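Transcription factor E (Sulfolobus solfataricus, PDB 1Q1H) stimulates archaeal transcription initiation by enhancing TATA-box recognition and RNA polymerase recruitment, its winged helix domain taking part in DNA binding within the preinitiation complex. Local coordinates at residues L54-R66 / F76-N88. Residues are numbered along the deposited sequence; the frame is centred on the assembly and turned at random.
Sequences LNLLEEQGFVSYR and FIYYWKPNIDQIN
W80 and Y65, paired on neighbouring antiparallel strands, send their side chains to the same side of the sheet with different first torsions: CG of W80 stands anti to its carbonyl carbon (chi1 -54°), whereas CG of Y65 sits between its backbone N and carbonyl carbon (chi1 69°). The first turns the indole under Y65 CB, which the backbone places 3.3 Å from the centroid of the W80 six-membered ring, close to the ring normal; the second turns the phenol ring alongside the indole. The opposite indole face receives L54 from helix 47-60, whose CD1 lies 3.5 Å from the centroid of the five-membered ring, a second CH-pi contact. E58 CG meets the indole edge. Y78 extends the aromatic cluster: its CD2 comes within 3.3 Å of Y65 CD1, the two rings inclined at 46°. With an alanine in place of W80, L54 CD1 and Y65 CB would probably lose the indole faces they pack on, and a gap would open between helix 47-60 and the hairpin.

S64 and K81 exchange two backbone bonds (S64 N to K81 O 3.0 Å), as do R66 and Y79 (Y79 N to R66 O 2.8 Å), on either side of the non-hydrogen-bonded pair Y65-W80. On the face bearing S64 and R66, the R66 guanidinium crosses Y79 obliquely, NH1 nearest Y79 CB and CG and NH2 over one ring face; NH1 also forms a salt bridge with E33. Beyond P82, N83 ND2 donates to S64 OG (2.7 Å), while N83 N reaches F62 O in a weak 3.4 Å bond. Positive phi at G61 ends the helical course. A helix followed by a two-stranded antiparallel hairpin is typical of a winged helix domain, strands 64-68 and 77-81 forming the wing; here W80 fills the join between them.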
# COMPACT_ATOMS: atom_id res chain seq x y z
N LEU A 54 -0.10 2.18 5.62
CA LEU A 54 0.58 2.79 4.49
C LEU A 54 1.89 3.53 4.83
O LEU A 54 2.91 3.27 4.20
CB LEU A 54 -0.37 3.73 3.75
CG LEU A 54 -1.47 3.02 2.96
CD1 LEU A 54 -2.49 4.03 2.43
CD2 LEU A 54 -0.85 2.24 1.82
N ASN A 55 1.89 4.42 5.82
CA ASN A 55 3.13 5.14 6.12
C ASN A 55 4.24 4.27 6.68
O ASN A 55 5.41 4.61 6.55
CB ASN A 55 2.89 6.30 7.11
CG ASN A 55 1.78 7.23 6.67
OD1 ASN A 55 1.36 7.24 5.51
ND2 ASN A 55 1.30 8.05 7.60
N LEU A 56 3.87 3.15 7.32
CA LEU A 56 4.84 2.20 7.90
C LEU A 56 5.59 1.45 6.80
O LEU A 56 6.80 1.26 6.89
CB LEU A 56 4.12 1.19 8.79
CG LEU A 56 4.06 1.42 10.31
CD1 LEU A 56 2.96 0.58 10.87
CD2 LEU A 56 5.38 1.05 10.98
N LEU A 57 4.85 1.02 5.78
CA LEU A 57 5.41 0.31 4.63
C LEU A 57 6.21 1.35 3.85
O LEU A 57 7.38 1.14 3.52
CB LEU A 57 4.28 -0.21 3.73
CG LEU A 57 3.39 -1.39 4.11
CD1 LEU A 57 1.98 -1.14 3.59
CD2 LEU A 57 3.94 -2.68 3.52
N GLU A 58 5.55 2.47 3.57
CA GLU A 58 6.13 3.58 2.84
C GLU A 58 7.52 3.85 3.38
O GLU A 58 8.47 3.98 2.62
CB GLU A 58 5.25 4.83 2.99
CG GLU A 58 5.78 6.10 2.35
CD GLU A 58 6.95 6.71 3.11
OE1 GLU A 58 6.83 6.93 4.33
OE2 GLU A 58 8.00 6.97 2.49
N GLU A 59 7.63 3.90 4.69
CA GLU A 59 8.90 4.14 5.37
C GLU A 59 9.93 3.09 4.97
O GLU A 59 11.11 3.40 4.85
CB GLU A 59 8.67 4.10 6.88
CG GLU A 59 9.90 4.02 7.71
CD GLU A 59 9.58 3.48 9.09
OE1 GLU A 59 9.18 2.30 9.19
OE2 GLU A 59 9.72 4.24 10.08
N GLN A 60 9.49 1.85 4.77
CA GLN A 60 10.40 0.78 4.39
C GLN A 60 10.64 0.76 2.89
O GLN A 60 11.72 0.38 2.43
CB GLN A 60 9.86 -0.57 4.85
CG GLN A 60 9.57 -0.59 6.33
CD GLN A 60 10.76 -0.14 7.13
OE1 GLN A 60 10.62 0.56 8.13
NE2 GLN A 60 11.94 -0.55 6.70
N GLY A 61 9.62 1.16 2.14
CA GLY A 61 9.75 1.21 0.69
C GLY A 61 8.96 0.17 -0.06
O GLY A 61 9.38 -0.27 -1.14
N PHE A 62 7.81 -0.22 0.48
CA PHE A 62 6.97 -1.22 -0.17
C PHE A 62 5.83 -0.51 -0.86
O PHE A 62 4.96 -1.14 -1.46
CB PHE A 62 6.41 -2.22 0.84
CG PHE A 62 7.46 -3.10 1.47
CD1 PHE A 62 8.31 -2.59 2.45
CD2 PHE A 62 7.62 -4.41 1.07
CE1 PHE A 62 9.29 -3.38 3.01
CE2 PHE A 62 8.60 -5.20 1.62
CZ PHE A 62 9.44 -4.69 2.59
N VAL A 63 5.84 0.81 -0.76
CA VAL A 63 4.82 1.65 -1.36
C VAL A 63 5.36 3.07 -1.51
O VAL A 63 6.25 3.49 -0.78
CB VAL A 63 3.52 1.66 -0.46
CG1 VAL A 63 2.67 2.85 -0.80
CG2 VAL A 63 2.69 0.39 -0.69
N SER A 64 4.82 3.80 -2.49
CA SER A 64 5.20 5.20 -2.72
C SER A 64 3.91 5.97 -2.94
O SER A 64 2.95 5.41 -3.46
CB SER A 64 6.08 5.34 -3.97
OG SER A 64 7.44 5.04 -3.69
N TYR A 65 3.88 7.23 -2.54
CA TYR A 65 2.67 8.03 -2.74
C TYR A 65 2.92 9.27 -3.60
O TYR A 65 4.06 9.61 -3.94
CB TYR A 65 2.06 8.44 -1.39
CG TYR A 65 2.88 9.45 -0.62
CD1 TYR A 65 2.63 10.81 -0.73
CD2 TYR A 65 3.93 9.03 0.21
CE1 TYR A 65 3.41 11.74 -0.04
CE2 TYR A 65 4.70 9.94 0.90
CZ TYR A 65 4.44 11.30 0.78
OH TYR A 65 5.20 12.19 1.50
N ARG A 66 1.84 9.95 -3.94
CA ARG A 66 1.88 11.17 -4.72
C ARG A 66 0.66 12.00 -4.34
O ARG A 66 -0.48 11.54 -4.47
CB ARG A 66 1.86 10.85 -6.23
CG ARG A 66 0.57 11.19 -6.97
CD ARG A 66 0.80 11.17 -8.48
NE ARG A 66 -0.40 11.39 -9.28
CZ ARG A 66 -1.54 10.73 -9.11
NH1 ARG A 66 -1.64 9.82 -8.16
NH2 ARG A 66 -2.58 10.96 -9.91
N PHE A 76 -6.45 18.44 -1.46
CA PHE A 76 -5.21 17.73 -1.79
C PHE A 76 -5.41 16.23 -1.62
O PHE A 76 -6.08 15.80 -0.69
CB PHE A 76 -4.11 18.17 -0.82
CG PHE A 76 -4.40 17.79 0.62
CD1 PHE A 76 -3.71 16.74 1.23
CD2 PHE A 76 -5.40 18.46 1.34
CE1 PHE A 76 -4.01 16.36 2.55
CE2 PHE A 76 -5.71 18.09 2.65
CZ PHE A 76 -5.01 17.04 3.26
N ILE A 77 -4.81 15.43 -2.49
CA ILE A 77 -4.99 13.99 -2.35
C ILE A 77 -3.70 13.19 -2.50
O ILE A 77 -2.84 13.51 -3.31
CB ILE A 77 -6.02 13.46 -3.36
CG1 ILE A 77 -7.24 14.37 -3.38
CG2 ILE A 77 -6.46 12.06 -2.97
CD1 ILE A 77 -8.24 14.02 -4.47
N TYR A 78 -3.58 12.14 -1.70
CA TYR A 78 -2.42 11.28 -1.77
C TYR A 78 -2.85 9.99 -2.43
O TYR A 78 -3.93 9.47 -2.14
CB TYR A 78 -1.89 10.94 -0.37
CG TYR A 78 -1.38 12.12 0.40
CD1 TYR A 78 -2.24 13.03 0.97
CD2 TYR A 78 -0.01 12.30 0.60
CE1 TYR A 78 -1.77 14.10 1.72
CE2 TYR A 78 0.48 13.37 1.34
CZ TYR A 78 -0.41 14.26 1.90
OH TYR A 78 0.06 15.31 2.65
N TYR A 79 -2.02 9.48 -3.34
CA TYR A 79 -2.33 8.23 -4.00
C TYR A 79 -1.19 7.27 -3.76
O TYR A 79 -0.02 7.63 -3.83
CB TYR A 79 -2.54 8.43 -5.50
CG TYR A 79 -3.86 9.06 -5.84
CD1 TYR A 79 -4.05 10.44 -5.73
CD2 TYR A 79 -4.92 8.29 -6.31
CE1 TYR A 79 -5.26 11.03 -6.09
CE2 TYR A 79 -6.13 8.87 -6.67
CZ TYR A 79 -6.30 10.24 -6.56
OH TYR A 79 -7.49 10.81 -6.93
N TRP A 80 -1.53 6.03 -3.45
CA TRP A 80 -0.52 5.03 -3.17
C TRP A 80 -0.38 4.00 -4.26
O TRP A 80 -1.33 3.71 -5.00
CB TRP A 80 -0.85 4.36 -1.83
CG TRP A 80 -1.00 5.37 -0.77
CD1 TRP A 80 -2.11 6.11 -0.48
CD2 TRP A 80 0.04 5.86 0.09
NE1 TRP A 80 -1.83 7.03 0.51
CE2 TRP A 80 -0.52 6.90 0.88
CE3 TRP A 80 1.38 5.53 0.27
CZ2 TRP A 80 0.22 7.59 1.82
CZ3 TRP A 80 2.11 6.21 1.21
CH2 TRP A 80 1.53 7.24 1.98
N LYS A 81 0.82 3.45 -4.37
CA LYS A 81 1.13 2.44 -5.36
C LYS A 81 2.18 1.56 -4.72
O LYS A 81 2.87 2.00 -3.79
CB LYS A 81 1.69 3.12 -6.62
CG LYS A 81 1.44 2.38 -7.94
CD LYS A 81 1.94 3.19 -9.13
CE LYS A 81 1.86 2.40 -10.45
NZ LYS A 81 2.42 3.16 -11.62
N PRO A 82 2.30 0.29 -5.16
CA PRO A 82 3.28 -0.67 -4.64
C PRO A 82 4.60 -0.53 -5.40
O PRO A 82 4.62 -0.64 -6.63
CB PRO A 82 2.62 -2.02 -4.92
CG PRO A 82 1.18 -1.70 -5.03
CD PRO A 82 1.19 -0.43 -5.80
N ASN A 83 5.69 -0.29 -4.69
CA ASN A 83 6.99 -0.14 -5.35
C ASN A 83 7.59 -1.47 -5.82
O ASN A 83 8.82 -1.63 -5.80
CB ASN A 83 7.98 0.58 -4.43
CG ASN A 83 7.50 1.97 -4.05
OD1 ASN A 83 6.62 2.52 -4.71
ND2 ASN A 83 8.10 2.54 -3.01
N ILE A 84 6.75 -2.40 -6.25
CA ILE A 84 7.26 -3.68 -6.70
C ILE A 84 8.14 -3.61 -7.97
O ILE A 84 9.20 -4.23 -8.02
CB ILE A 84 6.11 -4.67 -6.91
CG1 ILE A 84 6.67 -6.02 -7.39
CG2 ILE A 84 5.10 -4.08 -7.86
CD1 ILE A 84 5.63 -7.12 -7.48
N ASP A 85 7.71 -2.87 -8.99
CA ASP A 85 8.51 -2.74 -10.20
C ASP A 85 9.91 -2.31 -9.81
O ASP A 85 10.89 -2.70 -10.45
CB ASP A 85 7.90 -1.69 -11.14
CG ASP A 85 7.16 -2.31 -12.31
OD1 ASP A 85 7.78 -3.08 -13.08
OD2 ASP A 85 5.95 -2.02 -12.46
N GLN A 86 10.02 -1.50 -8.77
CA GLN A 86 11.32 -1.04 -8.30
C GLN A 86 12.04 -2.24 -7.66
O GLN A 86 13.27 -2.28 -7.58
CB GLN A 86 11.17 0.11 -7.29
CG GLN A 86 10.67 1.42 -7.92
CD GLN A 86 10.38 2.52 -6.90
OE1 GLN A 86 11.24 2.93 -6.11
NE2 GLN A 86 9.15 3.03 -6.92
N ILE A 87 11.25 -3.22 -7.22
CA ILE A 87 11.80 -4.43 -6.61
C ILE A 87 12.52 -5.22 -7.69
O ILE A 87 13.28 -6.15 -7.40
CB ILE A 87 10.69 -5.28 -5.94
CG1 ILE A 87 10.80 -5.16 -4.41
CG2 ILE A 87 10.78 -6.73 -6.37
CD1 ILE A 87 12.15 -5.62 -3.85
N ASN A 88 12.28 -4.85 -8.94
CA ASN A 88 12.93 -5.50 -10.07
C ASN A 88 13.58 -4.41 -10.89
O ASN A 88 14.80 -4.16 -10.70
CB ASN A 88 11.92 -6.24 -10.94
CG ASN A 88 10.87 -6.95 -10.12
OD1 ASN A 88 11.18 -7.64 -9.15
ND2 ASN A 88 9.61 -6.79 -10.52